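Long-range contact in DUF3829 family protein (Bacteroides vulgatus, PDB 4YJW), which is of unknown function but is an all-alpha protein, probably made as a signal-peptide-bearing lipoprotein and built largely from long helices packed side by side: residues 24-29 / 143-148. Sequence-based numbering, arbitrary orientation.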
# COMPACT_ATOMS: atom_id res chain seq x y z
N THR A 24 -3.56 4.31 13.87
CA THR A 24 -2.29 3.96 13.21
C THR A 24 -2.59 3.66 11.74
O THR A 24 -1.88 4.16 10.86
CB THR A 24 -1.62 2.79 13.95
OG1 THR A 24 -1.39 3.18 15.32
CG2 THR A 24 -0.30 2.38 13.31
N SER A 25 -3.69 2.91 11.46
CA SER A 25 -4.10 2.59 10.09
C SER A 25 -4.34 3.87 9.29
O SER A 25 -3.89 3.96 8.15
CB SER A 25 -5.36 1.74 10.08
OG SER A 25 -5.03 0.42 10.50
N LEU A 26 -5.02 4.86 9.88
CA LEU A 26 -5.31 6.14 9.20
C LEU A 26 -4.00 6.84 8.78
O LEU A 26 -3.86 7.27 7.63
CB LEU A 26 -6.12 7.07 10.14
CG LEU A 26 -7.63 6.86 10.22
CD1 LEU A 26 -8.22 7.77 11.30
CD2 LEU A 26 -8.31 7.20 8.90
N LYS A 27 -3.03 6.92 9.71
CA LYS A 27 -1.74 7.57 9.48
C LYS A 27 -0.89 6.83 8.46
O LYS A 27 -0.34 7.44 7.55
CB LYS A 27 -0.93 7.67 10.79
CG LYS A 27 -1.41 8.74 11.75
CD LYS A 27 -0.63 8.68 13.06
CE LYS A 27 -1.29 9.48 14.16
NZ LYS A 27 -0.59 9.32 15.46
N ILE A 28 -0.75 5.51 8.64
CA ILE A 28 0.10 4.68 7.79
C ILE A 28 -0.48 4.60 6.34
O ILE A 28 0.28 4.78 5.38
CB ILE A 28 0.37 3.30 8.46
CG1 ILE A 28 1.79 2.80 8.12
CG2 ILE A 28 -0.70 2.25 8.19
CD1 ILE A 28 2.27 1.53 8.81
N LEU A 29 -1.80 4.48 6.18
CA LEU A 29 -2.38 4.33 4.85
C LEU A 29 -2.34 5.65 4.05
O LEU A 29 -2.21 5.61 2.83
CB LEU A 29 -3.81 3.74 4.90
CG LEU A 29 -3.89 2.26 5.37
CD1 LEU A 29 -5.32 1.85 5.69
CD2 LEU A 29 -3.32 1.32 4.33
N VAL A 143 -10.35 -1.62 1.28
CA VAL A 143 -10.79 -2.84 1.98
C VAL A 143 -10.47 -2.73 3.49
O VAL A 143 -11.34 -3.05 4.31
CB VAL A 143 -10.20 -4.13 1.37
CG1 VAL A 143 -10.40 -5.32 2.32
CG2 VAL A 143 -10.84 -4.43 0.02
N ILE A 144 -9.25 -2.27 3.86
CA ILE A 144 -8.85 -2.13 5.28
C ILE A 144 -9.78 -1.14 6.01
O ILE A 144 -10.29 -1.48 7.08
CB ILE A 144 -7.35 -1.73 5.41
CG1 ILE A 144 -6.46 -2.92 4.95
CG2 ILE A 144 -7.01 -1.30 6.86
CD1 ILE A 144 -5.03 -2.57 4.53
N PHE A 145 -10.03 0.05 5.42
CA PHE A 145 -10.95 1.02 6.03
C PHE A 145 -12.36 0.45 6.15
O PHE A 145 -13.01 0.64 7.19
CB PHE A 145 -11.00 2.34 5.24
CG PHE A 145 -9.75 3.19 5.39
CD1 PHE A 145 -9.21 3.44 6.66
CD2 PHE A 145 -9.15 3.77 4.29
CE1 PHE A 145 -8.05 4.20 6.80
CE2 PHE A 145 -8.00 4.56 4.43
CZ PHE A 145 -7.45 4.76 5.69
N ASP A 146 -12.82 -0.32 5.14
CA ASP A 146 -14.17 -0.91 5.17
C ASP A 146 -14.32 -1.98 6.24
O ASP A 146 -15.40 -2.10 6.83
CB ASP A 146 -14.57 -1.47 3.80
CG ASP A 146 -14.75 -0.39 2.76
OD1 ASP A 146 -14.68 0.82 3.12
OD2 ASP A 146 -14.89 -0.73 1.57
N ILE A 147 -13.25 -2.74 6.54
CA ILE A 147 -13.30 -3.72 7.64
C ILE A 147 -13.37 -2.98 8.98
O ILE A 147 -14.12 -3.36 9.89
CB ILE A 147 -12.04 -4.67 7.62
CG1 ILE A 147 -12.05 -5.62 6.41
CG2 ILE A 147 -11.90 -5.47 8.93
CD1 ILE A 147 -10.65 -6.15 6.03
N LEU A 148 -12.54 -1.96 9.13
CA LEU A 148 -12.38 -1.26 10.40
C LEU A 148 -13.54 -0.33 10.80
O LEU A 148 -13.89 -0.32 11.97
CB LEU A 148 -11.10 -0.42 10.38
CG LEU A 148 -9.74 -1.17 10.38
CD1 LEU A 148 -8.59 -0.17 10.29
CD2 LEU A 148 -9.55 -1.99 11.65
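Segments 24-29 of helix 10-32 and 143-148 of helix 121-159 run nearly antiparallel, 168° between their directions, with axes 11.1 Å apart and S25 and F145 nearest across the gap. That spacing is filled mainly by side chains, and F145 and L29 carry most of it. The CG of F145 stands beside the backbone N and anti to the carbonyl carbon (chi1 -73°), which carries the ring across to the other helix. L29 reaches back from the opposite direction and lays CD1 over one ring face, a CH-pi contact 3.9 Å from the F145 centroid and 24° off the normal, displaced toward the rim near CZ. The L26 side chain runs at about a right angle to that of F145 and brings CD2 to 3.7 Å from CE1 of F145. The same L29 CD1 also meets I144 CG2 at 3.8 Å. One turn along, L148 CD1 rests against S25 OG at 3.6 Å; that hydroxyl is hydrogen-bonded to Y89 OH, on helix 79-111, and to Y21 O. Cutting F145 back to an alanine would probably deprive L29 CD1 of its aromatic face and leave a gap beside L26 CD2. With no hydrogen bond between the segments, apolar contact joins this antiparallel helix pair.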